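Endoglucanase (Uncultured bacterium, PDB 3X17) probably hydrolyses internal beta-1,4-glucosidic bonds of cellulose, as a family 9 endoglucanase with an N-terminal Ig-like domain and an (alpha/alpha)6 barrel. Local coordinates at residues Gln404-Gly409 / His450-Arg455; Tyr198-Gln203 / Gly383-Val388. One frame throughout, in Å; residues are numbered along the deposited sequence.

Both contacts lie in the helical glycoside hydrolase family 9 domain, on the same side of the chain's centre, with their own centres about 13 Å apart. Contact 1 joins helix 396-418 to the end of helix 435-452 and grades from a buried isoleucine to an exposed glutamate. Contact 2 lies deeper, about 16 Å from the chain's centre against 20 Å, and brings the end of helix 184-200 to helix 381-390. Its chemistry is an aliphatic-aromatic touch beside two carboxylates that share a lysine, whereas contact 1 is aliphatic on its buried side, with a carboxylate against a leucine at the surface. They adjoin through His451, which packs on Phe385 and Leu200, and through Leu452, which rests on Val388.

Contact 1 (Gln404-Gly409 / His450-Arg455); sequences QRILEG and HHLEPR
The backbones come nearest at Leu407 and Leu452, whose CA atoms stand 8.3 Å apart, close enough for branched aliphatic side chains to meet. Residues 404-409 are a continuous part of helix 396-418, while 450-455 runs off the end of helix 435-452: Glu453 is the first residue to leave helical torsions, and its N keeps a weak 3.5 Å hydrogen bond to His450 O. On the buried side, Ile406 presents its CG2 branch to one methyl of Leu452, with CG2 3.8 Å from CD1, and the two side chains cross at about a right angle. Leucine suits this place because its other methyl, CD2, can turn to Val388 of helix 381-390. Contacts of this kind, between helices, are consistent with the (alpha/alpha)6 barrel fold of the enzyme. Nearer solvent, the extended chain of Glu453 crosses Leu407 at about a right angle. The glutamate's CG is anti to its backbone N (chi1 -153°), and its carboxylate sets against the leucine's two methyls, OE2 coming 3.5 Å from Leu407 CD1. This is a van der Waals touch; glutamate suits this exposed helix end because its charged group can still meet solvent. After the turn, Arg455 takes the N-cap position of helix 456-469, where its backbone N donates to His450 ND1 at 2.9 Å, tilted 20° from the imidazole plane.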
ATOM      1  N   GLN A 404      24.066  -4.341   1.910  1.00 35.57           N
ATOM      2  CA  GLN A 404      24.202  -3.952   3.315  1.00 36.51           C
ATOM      3  C   GLN A 404      23.074  -3.002   3.796  1.00 35.84           C
ATOM      4  O   GLN A 404      22.542  -3.163   4.899  1.00 35.19           O
ATOM      5  CB  GLN A 404      25.581  -3.302   3.523  1.00 36.80           C
ATOM      6  CG  GLN A 404      25.691  -2.474   4.802  1.00 47.35           C
ATOM      7  CD  GLN A 404      25.901  -0.981   4.553  1.00 59.09           C
ATOM      8  OE1 GLN A 404      25.859  -0.178   5.497  1.00 65.11           O
ATOM      9  NE2 GLN A 404      26.136  -0.600   3.289  1.00 62.72           N
ATOM     10  N   ARG A 405      22.726  -1.998   2.986  1.00 34.11           N
ATOM     11  CA  ARG A 405      21.601  -1.131   3.318  1.00 33.08           C
ATOM     12  C   ARG A 405      20.266  -1.868   3.361  1.00 34.25           C
ATOM     13  O   ARG A 405      19.463  -1.657   4.275  1.00 34.35           O
ATOM     14  CB  ARG A 405      21.561   0.086   2.399  1.00 34.48           C
ATOM     15  CG  ARG A 405      22.880   0.829   2.385  1.00 41.11           C
ATOM     16  CD  ARG A 405      22.706   2.318   2.485  1.00 53.57           C
ATOM     17  NE  ARG A 405      23.644   2.911   3.433  1.00 66.05           N
ATOM     18  CZ  ARG A 405      24.900   3.276   3.158  1.00 71.13           C
ATOM     19  NH1 ARG A 405      25.435   3.077   1.946  1.00 70.02           N
ATOM     20  NH2 ARG A 405      25.636   3.835   4.116  1.00 69.83           N
ATOM     21  N   ILE A 406      20.076  -2.823   2.457  1.00 33.98           N
ATOM     22  CA  ILE A 406      18.843  -3.604   2.461  1.00 34.35           C
ATOM     23  C   ILE A 406      18.705  -4.413   3.756  1.00 36.08           C
ATOM     24  O   ILE A 406      17.631  -4.437   4.380  1.00 35.60           O
ATOM     25  CB  ILE A 406      18.750  -4.517   1.225  1.00 33.00           C
ATOM     26  CG1 ILE A 406      18.563  -3.671  -0.033  1.00 32.58           C
ATOM     27  CG2 ILE A 406      17.592  -5.512   1.369  1.00 31.82           C
ATOM     28  CD1 ILE A 406      18.631  -4.453  -1.348  1.00 28.81           C
ATOM     29  N   LEU A 407      19.807  -5.027   4.197  1.00 34.78           N
ATOM     30  CA  LEU A 407      19.762  -5.865   5.400  1.00 36.62           C
ATOM     31  C   LEU A 407      19.662  -5.041   6.679  1.00 37.01           C
ATOM     32  O   LEU A 407      18.957  -5.419   7.629  1.00 36.24           O
ATOM     33  CB  LEU A 407      20.952  -6.833   5.455  1.00 36.93           C
ATOM     34  CG  LEU A 407      21.106  -7.760   4.227  1.00 36.56           C
ATOM     35  CD1 LEU A 407      22.468  -8.473   4.312  1.00 39.10           C
ATOM     36  CD2 LEU A 407      19.971  -8.806   4.137  1.00 36.53           C
ATOM     37  N   GLU A 408      20.341  -3.901   6.684  1.00 36.28           N
ATOM     38  CA  GLU A 408      20.228  -2.945   7.783  1.00 39.31           C
ATOM     39  C   GLU A 408      18.786  -2.377   7.915  1.00 37.32           C
ATOM     40  O   GLU A 408      18.237  -2.317   9.015  1.00 38.25           O
ATOM     41  CB  GLU A 408      21.298  -1.829   7.647  1.00 37.77           C
ATOM     42  CG  GLU A 408      21.247  -0.746   8.715  1.00 48.84           C
ATOM     43  CD  GLU A 408      21.346  -1.288  10.158  1.00 62.98           C
ATOM     44  OE1 GLU A 408      21.898  -2.401  10.351  1.00 65.12           O
ATOM     45  OE2 GLU A 408      20.869  -0.598  11.096  1.00 64.40           O
ATOM     46  N   GLY A 409      18.146  -2.058   6.789  1.00 37.43           N
ATOM     47  CA  GLY A 409      16.768  -1.552   6.805  1.00 34.44           C
ATOM     48  C   GLY A 409      15.794  -2.530   7.449  1.00 35.78           C
ATOM     49  O   GLY A 409      15.050  -2.195   8.387  1.00 35.96           O
ATOM     50  N   HIS A 450      14.566 -10.779   3.610  1.00 36.23           N
ATOM     51  CA  HIS A 450      14.237 -12.194   3.539  1.00 38.78           C
ATOM     52  C   HIS A 450      14.566 -12.805   2.179  1.00 40.85           C
ATOM     53  O   HIS A 450      14.951 -13.973   2.087  1.00 39.71           O
ATOM     54  CB  HIS A 450      12.760 -12.417   3.863  1.00 39.37           C
ATOM     55  CG  HIS A 450      12.341 -13.857   3.800  1.00 42.53           C
ATOM     56  ND1 HIS A 450      12.816 -14.811   4.679  1.00 43.86           N
ATOM     57  CD2 HIS A 450      11.517 -14.511   2.944  1.00 41.79           C
ATOM     58  CE1 HIS A 450      12.241 -15.973   4.415  1.00 45.02           C
ATOM     59  NE2 HIS A 450      11.488 -15.830   3.338  1.00 46.38           N
ATOM     60  N   HIS A 451      14.360 -12.036   1.121  1.00 40.98           N
ATOM     61  CA  HIS A 451      14.585 -12.548  -0.210  1.00 43.41           C
ATOM     62  C   HIS A 451      16.092 -12.709  -0.502  1.00 44.74           C
ATOM     63  O   HIS A 451      16.502 -13.626  -1.230  1.00 44.11           O
ATOM     64  CB  HIS A 451      13.916 -11.653  -1.248  1.00 42.59           C
ATOM     65  CG  HIS A 451      13.970 -12.204  -2.635  1.00 49.56           C
ATOM     66  ND1 HIS A 451      15.064 -12.027  -3.463  1.00 57.27           N
ATOM     67  CD2 HIS A 451      13.117 -13.011  -3.310  1.00 52.02           C
ATOM     68  CE1 HIS A 451      14.868 -12.679  -4.597  1.00 55.64           C
ATOM     69  NE2 HIS A 451      13.701 -13.298  -4.523  1.00 55.74           N
ATOM     70  N   LEU A 452      16.912 -11.825   0.074  1.00 44.02           N
ATOM     71  CA  LEU A 452      18.373 -11.896  -0.121  1.00 44.37           C
ATOM     72  C   LEU A 452      19.009 -12.980   0.755  1.00 44.38           C
ATOM     73  O   LEU A 452      20.014 -13.589   0.388  1.00 44.99           O
ATOM     74  CB  LEU A 452      19.019 -10.558   0.225  1.00 43.68           C
ATOM     75  CG  LEU A 452      18.714  -9.333  -0.646  1.00 39.82           C
ATOM     76  CD1 LEU A 452      19.636  -8.261  -0.194  1.00 32.91           C
ATOM     77  CD2 LEU A 452      18.927  -9.626  -2.140  1.00 34.21           C
ATOM     78  N   GLU A 453      18.360 -13.244   1.881  1.00 44.49           N
ATOM     79  CA  GLU A 453      18.930 -13.948   3.015  1.00 46.72           C
ATOM     80  C   GLU A 453      17.731 -14.488   3.813  1.00 45.57           C
ATOM     81  O   GLU A 453      17.160 -13.771   4.648  1.00 43.72           O
ATOM     82  CB  GLU A 453      19.708 -12.949   3.870  1.00 47.61           C
ATOM     83  CG  GLU A 453      20.847 -13.505   4.688  1.00 54.35           C
ATOM     84  CD  GLU A 453      21.588 -12.395   5.457  1.00 61.64           C
ATOM     85  OE1 GLU A 453      21.078 -11.942   6.521  1.00 61.76           O
ATOM     86  OE2 GLU A 453      22.649 -11.940   4.964  1.00 57.42           O
ATOM     87  N   PRO A 454      17.292 -15.718   3.496  1.00 44.46           N
ATOM     88  CA  PRO A 454      16.038 -16.197   4.103  1.00 45.06           C
ATOM     89  C   PRO A 454      16.141 -16.204   5.620  1.00 46.24           C
ATOM     90  O   PRO A 454      17.220 -16.451   6.163  1.00 46.67           O
ATOM     91  CB  PRO A 454      15.891 -17.619   3.535  1.00 46.69           C
ATOM     92  CG  PRO A 454      16.542 -17.515   2.140  1.00 44.01           C
ATOM     93  CD  PRO A 454      17.733 -16.570   2.373  1.00 44.16           C
ATOM     94  N   ARG A 455      15.067 -15.827   6.278  1.00 44.58           N
ATOM     95  CA  ARG A 455      15.110 -15.564   7.680  1.00 44.35           C
ATOM     96  C   ARG A 455      13.715 -15.577   8.229  1.00 44.25           C
ATOM     97  O   ARG A 455      12.988 -14.637   8.104  1.00 44.29           O
ATOM     98  CB  ARG A 455      15.736 -14.219   7.878  1.00 46.63           C
ATOM     99  CG  ARG A 455      15.818 -13.786   9.270  1.00 52.10           C
ATOM    100  CD  ARG A 455      16.599 -12.555   9.330  1.00 58.27           C
ATOM    101  NE  ARG A 455      17.926 -12.793   9.829  1.00 68.27           N
ATOM    102  CZ  ARG A 455      18.180 -12.961  11.109  1.00 71.23           C
ATOM    103  NH1 ARG A 455      17.185 -12.908  11.954  1.00 71.09           N
ATOM    104  NH2 ARG A 455      19.399 -13.183  11.538  1.00 72.23           N
TER

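Contact 2 (Tyr198-Gln203 / Gly383-Val388); sequences YELYPQ and GYFDYV
Glu199 and Leu200, in the last turn of helix 184-200, make the whole approach to helix 381-390 from this side, across a gap of 10.7 Å between the CA atoms of Glu199 and Asp386. Glu199 extends its chain toward Asp386, and the two carboxylates stop with Glu199 OE1 4.4 Å from Asp386 OD1. Like charges at this spacing would be costly by themselves, but Lys196, one turn earlier on helix 184-200, forms salt bridges to both of these oxygens. The acids suit their places by sharing this one lysine, and Arg287 adds a second cation at Glu199 OE1; these positive charges probably favour the ionised forms. Leu200 follows with a purely apolar touch: its CD1 methyl meets CE2 of Phe385 at 3.8 Å, approaching the ring obliquely. The phenylalanine comes from the opposite direction, its CG anti to the backbone N (chi1 -168°), a setting that carries the ring off its own helix and toward Leu200; a long, flat aromatic side chain suits a place where the backbones stand this far apart. At Tyr201 the chain leaves helical torsions, and the ring folds back so that CB of Leu200 sits 3.8 Å above its centre, while the hydroxyl hydrogen-bonds to His555. In the helical barrel, Phe385 also stacks on Phe448 of helix 435-452, Leu200 packs on Phe551 of helix 543-558, and Asp386 rests on Met284 of helix 272-288, which places the contact among three further helices.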
ATOM      1  N   TYR A 198       3.986  -8.662  -8.670  1.00 29.89           N
ATOM      2  CA  TYR A 198       3.813  -9.651  -9.699  1.00 32.93           C
ATOM      3  C   TYR A 198       5.135 -10.318 -10.037  1.00 31.64           C
ATOM      4  O   TYR A 198       5.210 -11.530 -10.130  1.00 33.56           O
ATOM      5  CB  TYR A 198       3.185  -9.088 -10.971  1.00 32.22           C
ATOM      6  CG  TYR A 198       3.237 -10.115 -12.099  1.00 34.36           C
ATOM      7  CD1 TYR A 198       2.288 -11.149 -12.170  1.00 35.44           C
ATOM      8  CD2 TYR A 198       4.322 -10.160 -12.969  1.00 33.94           C
ATOM      9  CE1 TYR A 198       2.357 -12.118 -13.164  1.00 35.59           C
ATOM     10  CE2 TYR A 198       4.435 -11.169 -13.927  1.00 39.08           C
ATOM     11  CZ  TYR A 198       3.457 -12.138 -14.011  1.00 35.63           C
ATOM     12  OH  TYR A 198       3.566 -13.098 -14.962  1.00 41.26           O
ATOM     13  N   GLU A 199       6.185  -9.522 -10.169  1.00 32.28           N
ATOM     14  CA  GLU A 199       7.507 -10.028 -10.523  1.00 30.61           C
ATOM     15  C   GLU A 199       8.030 -11.065  -9.522  1.00 32.46           C
ATOM     16  O   GLU A 199       8.611 -12.062  -9.905  1.00 33.53           O
ATOM     17  CB  GLU A 199       8.502  -8.862 -10.600  1.00 31.26           C
ATOM     18  CG  GLU A 199       9.847  -9.239 -11.210  1.00 32.13           C
ATOM     19  CD  GLU A 199      10.644  -8.021 -11.600  1.00 33.33           C
ATOM     20  OE1 GLU A 199      10.716  -7.059 -10.794  1.00 33.57           O
ATOM     21  OE2 GLU A 199      11.228  -8.027 -12.707  1.00 35.76           O
ATOM     22  N   LEU A 200       7.879 -10.784  -8.237  1.00 32.38           N
ATOM     23  CA  LEU A 200       8.343 -11.684  -7.193  1.00 32.96           C
ATOM     24  C   LEU A 200       7.376 -12.843  -6.948  1.00 31.73           C
ATOM     25  O   LEU A 200       7.817 -13.937  -6.655  1.00 31.31           O
ATOM     26  CB  LEU A 200       8.618 -10.919  -5.878  1.00 33.44           C
ATOM     27  CG  LEU A 200       9.921 -10.121  -5.914  1.00 38.99           C
ATOM     28  CD1 LEU A 200      10.066  -9.226  -4.661  1.00 39.87           C
ATOM     29  CD2 LEU A 200      11.147 -11.085  -6.112  1.00 38.32           C
ATOM     30  N   TYR A 201       6.086 -12.640  -7.181  1.00 30.03           N
ATOM     31  CA  TYR A 201       5.102 -13.685  -6.878  1.00 29.40           C
ATOM     32  C   TYR A 201       4.143 -13.982  -8.032  1.00 29.93           C
ATOM     33  O   TYR A 201       2.929 -13.961  -7.852  1.00 32.33           O
ATOM     34  CB  TYR A 201       4.311 -13.301  -5.621  1.00 29.92           C
ATOM     35  CG  TYR A 201       5.195 -12.824  -4.471  1.00 30.89           C
ATOM     36  CD1 TYR A 201       6.058 -13.695  -3.830  1.00 33.99           C
ATOM     37  CD2 TYR A 201       5.170 -11.502  -4.046  1.00 31.86           C
ATOM     38  CE1 TYR A 201       6.877 -13.262  -2.796  1.00 37.85           C
ATOM     39  CE2 TYR A 201       5.950 -11.067  -2.998  1.00 29.12           C
ATOM     40  CZ  TYR A 201       6.812 -11.939  -2.385  1.00 36.79           C
ATOM     41  OH  TYR A 201       7.588 -11.505  -1.340  1.00 34.27           O
ATOM     42  N   PRO A 202       4.683 -14.290  -9.218  1.00 31.59           N
ATOM     43  CA  PRO A 202       3.864 -14.454 -10.430  1.00 33.75           C
ATOM     44  C   PRO A 202       2.832 -15.569 -10.288  1.00 37.28           C
ATOM     45  O   PRO A 202       1.777 -15.537 -10.944  1.00 37.24           O
ATOM     46  CB  PRO A 202       4.893 -14.811 -11.524  1.00 34.50           C
ATOM     47  CG  PRO A 202       6.095 -15.370 -10.779  1.00 35.00           C
ATOM     48  CD  PRO A 202       6.107 -14.613  -9.432  1.00 30.36           C
ATOM     49  N   GLN A 203       3.112 -16.535  -9.413  1.00 36.93           N
ATOM     50  CA  GLN A 203       2.221 -17.686  -9.257  1.00 39.85           C
ATOM     51  C   GLN A 203       0.953 -17.313  -8.461  1.00 38.69           C
ATOM     52  O   GLN A 203      -0.085 -17.977  -8.585  1.00 36.55           O
ATOM     53  CB  GLN A 203       2.958 -18.904  -8.647  1.00 41.17           C
ATOM     54  CG  GLN A 203       3.506 -18.701  -7.222  1.00 48.62           C
ATOM     55  CD  GLN A 203       4.728 -17.754  -7.146  1.00 52.90           C
ATOM     56  OE1 GLN A 203       5.094 -17.102  -8.122  1.00 54.42           O
ATOM     57  NE2 GLN A 203       5.367 -17.706  -5.982  1.00 55.34           N
ATOM     58  N   GLY A 383      14.858   0.668  -6.155  1.00 32.57           N
ATOM     59  CA  GLY A 383      16.057   0.744  -6.965  1.00 31.52           C
ATOM     60  C   GLY A 383      17.152  -0.091  -6.322  1.00 32.83           C
ATOM     61  O   GLY A 383      17.837  -0.855  -6.998  1.00 32.15           O
ATOM     62  N   TYR A 384      17.335   0.082  -5.014  1.00 32.27           N
ATOM     63  CA  TYR A 384      18.279  -0.755  -4.267  1.00 34.88           C
ATOM     64  C   TYR A 384      18.050  -2.220  -4.605  1.00 33.63           C
ATOM     65  O   TYR A 384      18.973  -2.924  -4.994  1.00 34.70           O
ATOM     66  CB  TYR A 384      18.077  -0.568  -2.763  1.00 33.81           C
ATOM     67  CG  TYR A 384      18.850   0.578  -2.177  1.00 38.25           C
ATOM     68  CD1 TYR A 384      18.382   1.891  -2.267  1.00 40.50           C
ATOM     69  CD2 TYR A 384      19.996   0.339  -1.429  1.00 36.77           C
ATOM     70  CE1 TYR A 384      19.091   2.954  -1.672  1.00 37.70           C
ATOM     71  CE2 TYR A 384      20.678   1.370  -0.821  1.00 35.92           C
ATOM     72  CZ  TYR A 384      20.247   2.672  -0.961  1.00 37.50           C
ATOM     73  OH  TYR A 384      20.956   3.666  -0.321  1.00 29.52           O
ATOM     74  N   PHE A 385      16.796  -2.657  -4.498  1.00 34.09           N
ATOM     75  CA  PHE A 385      16.464  -4.070  -4.625  1.00 32.95           C
ATOM     76  C   PHE A 385      16.661  -4.549  -6.052  1.00 32.97           C
ATOM     77  O   PHE A 385      17.123  -5.662  -6.268  1.00 33.98           O
ATOM     78  CB  PHE A 385      15.027  -4.340  -4.166  1.00 32.20           C
ATOM     79  CG  PHE A 385      14.699  -5.813  -3.999  1.00 36.97           C
ATOM     80  CD1 PHE A 385      15.186  -6.537  -2.894  1.00 28.37           C
ATOM     81  CD2 PHE A 385      13.948  -6.480  -4.956  1.00 34.22           C
ATOM     82  CE1 PHE A 385      14.942  -7.899  -2.775  1.00 31.29           C
ATOM     83  CE2 PHE A 385      13.647  -7.826  -4.810  1.00 34.08           C
ATOM     84  CZ  PHE A 385      14.143  -8.541  -3.706  1.00 30.62           C
ATOM     85  N   ASP A 386      16.263  -3.729  -7.026  1.00 32.91           N
ATOM     86  CA  ASP A 386      16.255  -4.159  -8.425  1.00 30.68           C
ATOM     87  C   ASP A 386      17.672  -4.172  -8.985  1.00 31.11           C
ATOM     88  O   ASP A 386      18.051  -5.073  -9.735  1.00 31.63           O
ATOM     89  CB  ASP A 386      15.365  -3.255  -9.283  1.00 29.15           C
ATOM     90  CG  ASP A 386      13.901  -3.638  -9.193  1.00 34.05           C
ATOM     91  OD1 ASP A 386      13.605  -4.663  -8.525  1.00 39.23           O
ATOM     92  OD2 ASP A 386      13.043  -2.886  -9.710  1.00 33.74           O
ATOM     93  N   TYR A 387      18.469  -3.191  -8.590  1.00 30.57           N
ATOM     94  CA  TYR A 387      19.897  -3.232  -8.860  1.00 31.42           C
ATOM     95  C   TYR A 387      20.599  -4.529  -8.358  1.00 33.98           C
ATOM     96  O   TYR A 387      21.219  -5.246  -9.145  1.00 31.28           O
ATOM     97  CB  TYR A 387      20.586  -2.020  -8.247  1.00 31.15           C
ATOM     98  CG  TYR A 387      22.046  -1.890  -8.664  1.00 36.22           C
ATOM     99  CD1 TYR A 387      23.002  -2.819  -8.233  1.00 37.00           C
ATOM    100  CD2 TYR A 387      22.476  -0.802  -9.418  1.00 33.54           C
ATOM    101  CE1 TYR A 387      24.346  -2.685  -8.573  1.00 32.70           C
ATOM    102  CE2 TYR A 387      23.819  -0.646  -9.756  1.00 40.66           C
ATOM    103  CZ  TYR A 387      24.747  -1.605  -9.355  1.00 40.55           C
ATOM    104  OH  TYR A 387      26.078  -1.456  -9.726  1.00 39.70           O
ATOM    105  N   VAL A 388      20.489  -4.799  -7.051  1.00 33.00           N
ATOM    106  CA  VAL A 388      21.002  -6.022  -6.442  1.00 34.84           C
ATOM    107  C   VAL A 388      20.472  -7.301  -7.122  1.00 35.67           C
ATOM    108  O   VAL A 388      21.265  -8.161  -7.507  1.00 37.31           O
ATOM    109  CB  VAL A 388      20.777  -6.044  -4.875  1.00 35.17           C
ATOM    110  CG1 VAL A 388      21.117  -7.406  -4.301  1.00 38.55           C
ATOM    111  CG2 VAL A 388      21.641  -4.953  -4.176  1.00 28.97           C
TER